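Side-chain contacts in ABC transporter periplasmic peptide-binding protein (Pseudoalteromonas, PDB 4QFL), which binds dipeptides in the periplasm, here alanyl-phenylalanine, and probably delivers them to an ABC transporter for uptake into the cell: residues P141-V146 with D181-L186; A271-L276 with Y328-R333. One frame throughout, in Å; residues are numbered along the deposited sequence.

Overall arrangement
Contact 1 comes first along the chain and closes before contact 2 opens; their centres lie about 32 Å apart, their nearest atoms about 22 Å, and they do not touch. Contact 1 is buried, about 11 Å from the centre of the chain, where helix 141-145 meets the loop between helices 174-178 and 188-196 beside the bound dipeptide. Contact 2 lies at the surface, about 22 Å from that centre. It joins the start of helix 273-278, resting on strands 282-287 and 500-513, to the turn into strand 332-333, which pairs with 500-513. Both belong to the part of the chain that marks it as a family 5 solute-binding protein, but only contact 1 lies near the ligand.

Contact 1. Residues P141-V146 with D181-L186; sequences PYFQSV and DFAVVL
Tyr142 carries its CG anti to the backbone N (chi1 -176°), which swings the phenol off helix 141-145 toward the ring of Phe182. Phe182 has its CG anti to the carbonyl carbon (chi1 -44°), which lays CD2 and CE2 against CG and CD1 of Tyr142 and leaves CB for Phe143. The two rings lie nearly parallel, planes 21° apart, but are slid so far that they barely overlap, with centroids separated by 4.7 Å. What faces the Tyr142 ring is the rim of Phe182: CD2 sits 3.3 Å from Tyr142 CG. In return the methylene CB of Tyr142 stands over one face of Phe182, a CH-pi contact 3.9 Å from CB to the ring centroid. An aromatic suits each place, since a flat apolar face can accept both a neighbouring rim and a methylene.

In this family 5 solute-binding protein the contact packs helix 141-145 on the loop between helices 174-178 and 188-196, and Ile53 of helix 50-60 also touches Phe182. The Phe182 side chain is about 4 Å from the alanine of the bound dipeptide Ala-Phe, and Tyr142 touches Asp436 of the alanine pocket. The phenol OH is held outside the two segments, by Asn177 and Asn442.

Phe143 reaches the same loop with its outer edge. Its CZ approaches the backbone O of Phe182 at 3.5 Å, close to the ring plane, where the slightly positive C-H rim can face a carbonyl oxygen. Phe143 CE2 also packs on Phe182 CB at 3.7 Å. Ala183 sets only a methyl and CA beside the ring edge, with Phe143 CZ 4.2 Å from Ala183 CB.

Contact 2. Residues A271-L276 with Y328-R333; sequences AQLSIL and YGNGLR
The Tyr328 ring meets Ala271 obliquely, neither squarely over a face nor at an edge, and it is the phenol end that does the touching. Tyr328 OH lies 3.4 Å from Ala271 CA and almost as near to the methyl CB of Ala271, with ring atom CZ a little farther off. The other flat group, the amide of Asn330, presents its nitrogen: ND2 comes 4.2 Å from the methyl CD1 of Leu273, the two side chains approaching from opposite directions.

Tyr328 is the first residue to leave the helical conformation after helix 319-325, and its positive phi of 55° marks the turn of the chain there. Its CG is anti to the carbonyl carbon (chi1 -84°), and the long ring spans the 8.3 Å between Tyr328 CA and Ala271 CA. A short alanine suits the receiving side, since its small methyl lets the phenol end settle against the backbone as well. Gly329 follows, again with positive phi, a conformation that glycine adopts easily; the chain then runs on to strand 332-333.

Gln272 is the N-cap of helix 273-278, so Leu273 opens that helix. Its side chain rests on Phe509 and Val284 of neighbouring strands as well as meeting Asn330, which touches Phe509 too and whose OD1 is hydrogen-bonded to Arg286.

With only 125 Å² buried in all, and the closest touches being of polar atoms against carbon without a hydrogen bond between the segments, the chemistry implies modest surface packing: Asn330 takes a polar hold from Arg286, and its meeting with Leu273 rests on van der Waals contact alone.

Contact 1. Residues P141-V146 with D181-L186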
loop_
_atom_site.group_PDB
_atom_site.type_symbol
_atom_site.label_atom_id
_atom_site.label_comp_id
_atom_site.label_asym_id
_atom_site.label_seq_id
_atom_site.Cartn_x
_atom_site.Cartn_y
_atom_site.Cartn_z
ATOM N N PRO A 141 7.222 -7.389 4.157
ATOM C CA PRO A 141 7.771 -6.160 3.568
ATOM C C PRO A 141 7.382 -4.857 4.276
ATOM O O PRO A 141 8.262 -4.039 4.509
ATOM C CB PRO A 141 7.278 -6.198 2.114
ATOM C CG PRO A 141 6.178 -7.209 2.080
ATOM C CD PRO A 141 6.423 -8.171 3.193
ATOM N N TYR A 142 6.116 -4.641 4.612
ATOM C CA TYR A 142 5.791 -3.395 5.297
ATOM C C TYR A 142 6.628 -3.272 6.578
ATOM O O TYR A 142 7.300 -2.271 6.826
ATOM C CB TYR A 142 4.300 -3.284 5.645
ATOM C CG TYR A 142 4.010 -1.940 6.268
ATOM C CD1 TYR A 142 3.941 -0.802 5.478
ATOM C CD2 TYR A 142 3.873 -1.795 7.643
ATOM C CE1 TYR A 142 3.718 0.428 6.027
ATOM C CE2 TYR A 142 3.645 -0.560 8.205
ATOM C CZ TYR A 142 3.577 0.551 7.391
ATOM O OH TYR A 142 3.348 1.795 7.931
ATOM N N PHE A 143 6.575 -4.319 7.379
ATOM C CA PHE A 143 7.201 -4.330 8.685
ATOM C C PHE A 143 8.727 -4.247 8.634
ATOM O O PHE A 143 9.338 -3.490 9.382
ATOM C CB PHE A 143 6.728 -5.557 9.442
ATOM C CG PHE A 143 5.241 -5.568 9.687
ATOM C CD1 PHE A 143 4.669 -4.679 10.596
ATOM C CD2 PHE A 143 4.416 -6.457 9.014
ATOM C CE1 PHE A 143 3.297 -4.687 10.836
ATOM C CE2 PHE A 143 3.039 -6.477 9.252
ATOM C CZ PHE A 143 2.480 -5.592 10.157
ATOM N N GLN A 144 9.350 -5.004 7.746
ATOM C CA GLN A 144 10.788 -4.890 7.582
ATOM C C GLN A 144 11.180 -3.487 7.105
ATOM O O GLN A 144 12.158 -2.926 7.577
ATOM C CB GLN A 144 11.314 -5.990 6.661
ATOM C CG GLN A 144 10.893 -7.385 7.149
ATOM C CD GLN A 144 11.212 -8.522 6.178
ATOM O OE1 GLN A 144 11.477 -8.305 4.993
ATOM N NE2 GLN A 144 11.176 -9.752 6.690
ATOM N N SER A 145 10.391 -2.903 6.209
ATOM C CA SER A 145 10.659 -1.558 5.706
ATOM C C SER A 145 10.671 -0.479 6.789
ATOM O O SER A 145 11.425 0.476 6.702
ATOM C CB SER A 145 9.650 -1.172 4.623
ATOM O OG SER A 145 9.822 -1.968 3.471
ATOM N N VAL A 146 9.825 -0.616 7.796
ATOM C CA VAL A 146 9.789 0.382 8.854
ATOM C C VAL A 146 10.574 -0.056 10.092
ATOM O O VAL A 146 10.555 0.626 11.123
ATOM C CB VAL A 146 8.354 0.741 9.247
ATOM C CG1 VAL A 146 7.600 1.243 8.021
ATOM C CG2 VAL A 146 7.667 -0.463 9.877
ATOM N N ASP A 181 -3.412 -2.156 7.375
ATOM C CA ASP A 181 -4.021 -3.380 6.867
ATOM C C ASP A 181 -3.101 -4.599 6.957
ATOM O O ASP A 181 -3.546 -5.734 6.779
ATOM C CB ASP A 181 -4.433 -3.191 5.407
ATOM C CG ASP A 181 -5.477 -2.111 5.227
ATOM O OD1 ASP A 181 -6.544 -2.195 5.868
ATOM O OD2 ASP A 181 -5.220 -1.175 4.447
ATOM N N PHE A 182 -1.818 -4.362 7.204
ATOM C CA PHE A 182 -0.845 -5.446 7.305
ATOM C C PHE A 182 -0.846 -6.048 8.713
ATOM O O PHE A 182 -0.374 -7.176 8.917
ATOM C CB PHE A 182 0.554 -4.934 6.947
ATOM C CG PHE A 182 0.573 -4.046 5.730
ATOM C CD1 PHE A 182 0.323 -4.571 4.472
ATOM C CD2 PHE A 182 0.820 -2.686 5.845
ATOM C CE1 PHE A 182 0.322 -3.759 3.366
ATOM C CE2 PHE A 182 0.826 -1.873 4.729
ATOM C CZ PHE A 182 0.580 -2.409 3.500
ATOM N N ALA A 183 -1.393 -5.299 9.671
ATOM C CA ALA A 183 -1.304 -5.657 11.084
ATOM C C ALA A 183 -2.482 -6.492 11.579
ATOM O O ALA A 183 -2.968 -6.298 12.698
ATOM C CB ALA A 183 -1.172 -4.393 11.916
ATOM N N VAL A 184 -2.946 -7.429 10.760
ATOM C CA VAL A 184 -4.124 -8.204 11.145
ATOM C C VAL A 184 -3.750 -9.224 12.187
ATOM O O VAL A 184 -2.574 -9.546 12.352
ATOM C CB VAL A 184 -4.750 -8.935 9.967
ATOM C CG1 VAL A 184 -5.137 -7.945 8.869
ATOM C CG2 VAL A 184 -3.813 -10.006 9.441
ATOM N N VAL A 185 -4.758 -9.734 12.882
ATOM C CA VAL A 185 -4.566 -10.789 13.875
ATOM C C VAL A 185 -4.791 -12.194 13.307
ATOM O O VAL A 185 -5.843 -12.474 12.720
ATOM C CB VAL A 185 -5.512 -10.591 15.068
ATOM C CG1 VAL A 185 -5.375 -11.748 16.043
ATOM C CG2 VAL A 185 -5.209 -9.272 15.750
ATOM N N LEU A 186 -3.810 -13.073 13.502
ATOM C CA LEU A 186 -3.876 -14.440 12.989
ATOM C C LEU A 186 -4.217 -15.456 14.077
ATOM O O LEU A 186 -4.217 -15.129 15.259
ATOM C CB LEU A 186 -2.546 -14.829 12.335
ATOM C CG LEU A 186 -2.030 -13.879 11.257
ATOM C CD1 LEU A 186 -0.684 -14.356 10.723
ATOM C CD2 LEU A 186 -3.039 -13.812 10.156
#

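Contact 2. Residues A271-L276 with Y328-R333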
loop_
_atom_site.group_PDB
_atom_site.type_symbol
_atom_site.label_atom_id
_atom_site.label_comp_id
_atom_site.label_asym_id
_atom_site.label_seq_id
_atom_site.Cartn_x
_atom_site.Cartn_y
_atom_site.Cartn_z
ATOM N N ALA A 271 -10.499 6.533 -19.249
ATOM C CA ALA A 271 -11.062 6.751 -20.575
ATOM C C ALA A 271 -12.534 6.384 -20.600
ATOM O O ALA A 271 -13.282 6.849 -21.456
ATOM C CB ALA A 271 -10.305 5.956 -21.614
ATOM N N GLN A 272 -12.958 5.556 -19.655
ATOM C CA GLN A 272 -14.349 5.136 -19.617
ATOM C C GLN A 272 -15.189 5.737 -18.498
ATOM O O GLN A 272 -16.339 5.345 -18.322
ATOM C CB GLN A 272 -14.454 3.611 -19.602
ATOM C CG GLN A 272 -14.249 2.980 -20.980
ATOM C CD GLN A 272 -12.790 2.893 -21.362
ATOM O OE1 GLN A 272 -11.957 2.513 -20.545
ATOM N NE2 GLN A 272 -12.469 3.253 -22.599
ATOM N N LEU A 273 -14.645 6.690 -17.745
ATOM C CA LEU A 273 -15.429 7.299 -16.667
ATOM C C LEU A 273 -16.670 7.979 -17.214
ATOM O O LEU A 273 -17.737 7.900 -16.621
ATOM C CB LEU A 273 -14.610 8.307 -15.864
ATOM C CG LEU A 273 -13.571 7.695 -14.935
ATOM C CD1 LEU A 273 -12.797 8.784 -14.206
ATOM C CD2 LEU A 273 -14.253 6.758 -13.968
ATOM N N SER A 274 -16.525 8.651 -18.345
ATOM C CA SER A 274 -17.658 9.339 -18.958
ATOM C C SER A 274 -18.755 8.364 -19.394
ATOM O O SER A 274 -19.942 8.649 -19.269
ATOM C CB SER A 274 -17.190 10.179 -20.142
ATOM O OG SER A 274 -18.293 10.652 -20.888
ATOM N N ILE A 275 -18.352 7.216 -19.914
ATOM C CA ILE A 275 -19.307 6.174 -20.257
ATOM C C ILE A 275 -20.121 5.781 -19.022
ATOM O O ILE A 275 -21.356 5.775 -19.059
ATOM C CB ILE A 275 -18.583 4.931 -20.829
ATOM C CG1 ILE A 275 -18.065 5.218 -22.244
ATOM C CG2 ILE A 275 -19.488 3.703 -20.794
ATOM C CD1 ILE A 275 -16.787 6.067 -22.276
ATOM N N LEU A 276 -19.426 5.463 -17.931
ATOM C CA LEU A 276 -20.074 5.075 -16.677
ATOM C C LEU A 276 -20.930 6.205 -16.079
ATOM O O LEU A 276 -22.029 5.959 -15.584
ATOM C CB LEU A 276 -19.023 4.584 -15.668
ATOM C CG LEU A 276 -18.056 3.501 -16.168
ATOM C CD1 LEU A 276 -17.102 3.101 -15.073
ATOM C CD2 LEU A 276 -18.791 2.281 -16.696
ATOM N N TYR A 328 -6.601 13.145 -16.718
ATOM C CA TYR A 328 -7.887 13.645 -17.192
ATOM C C TYR A 328 -8.365 14.858 -16.400
ATOM O O TYR A 328 -9.567 15.075 -16.256
ATOM C CB TYR A 328 -8.941 12.530 -17.146
ATOM C CG TYR A 328 -8.933 11.632 -18.356
ATOM C CD1 TYR A 328 -7.825 10.856 -18.674
ATOM C CD2 TYR A 328 -10.034 11.558 -19.187
ATOM C CE1 TYR A 328 -7.821 10.041 -19.790
ATOM C CE2 TYR A 328 -10.037 10.743 -20.305
ATOM C CZ TYR A 328 -8.930 9.988 -20.604
ATOM O OH TYR A 328 -8.954 9.182 -21.720
ATOM N N GLY A 329 -7.424 15.645 -15.891
ATOM C CA GLY A 329 -7.746 16.817 -15.099
ATOM C C GLY A 329 -8.226 16.532 -13.688
ATOM O O GLY A 329 -8.509 17.450 -12.935
ATOM N N ASN A 330 -8.323 15.262 -13.324
ATOM C CA ASN A 330 -8.786 14.884 -11.995
ATOM C C ASN A 330 -7.690 14.883 -10.909
ATOM O O ASN A 330 -7.992 14.843 -9.711
ATOM C CB ASN A 330 -9.460 13.508 -12.054
ATOM C CG ASN A 330 -10.589 13.452 -13.067
ATOM O OD1 ASN A 330 -11.386 14.384 -13.176
ATOM N ND2 ASN A 330 -10.651 12.365 -13.826
ATOM N N GLY A 331 -6.427 14.916 -11.321
ATOM C CA GLY A 331 -5.333 14.852 -10.372
ATOM C C GLY A 331 -4.866 16.218 -9.907
ATOM O O GLY A 331 -5.258 17.242 -10.464
ATOM N N LEU A 332 -4.023 16.238 -8.884
ATOM C CA LEU A 332 -3.405 17.475 -8.414
ATOM C C LEU A 332 -1.910 17.423 -8.674
ATOM O O LEU A 332 -1.249 16.458 -8.314
ATOM C CB LEU A 332 -3.651 17.682 -6.920
ATOM C CG LEU A 332 -5.035 18.094 -6.402
ATOM C CD1 LEU A 332 -4.977 18.289 -4.902
ATOM C CD2 LEU A 332 -5.550 19.373 -7.075
ATOM N N ARG A 333 -1.369 18.457 -9.298
ATOM C CA ARG A 333 0.056 18.471 -9.605
ATOM C C ARG A 333 0.857 18.437 -8.302
ATOM O O ARG A 333 0.538 19.155 -7.352
ATOM C CB ARG A 333 0.419 19.702 -10.442
ATOM C CG ARG A 333 1.883 19.783 -10.834
ATOM C CD ARG A 333 2.130 20.885 -11.864
ATOM N NE ARG A 333 3.546 20.993 -12.223
ATOM C CZ ARG A 333 3.996 21.499 -13.369
ATOM N NH1 ARG A 333 3.144 21.947 -14.287
ATOM N NH2 ARG A 333 5.302 21.550 -13.604
#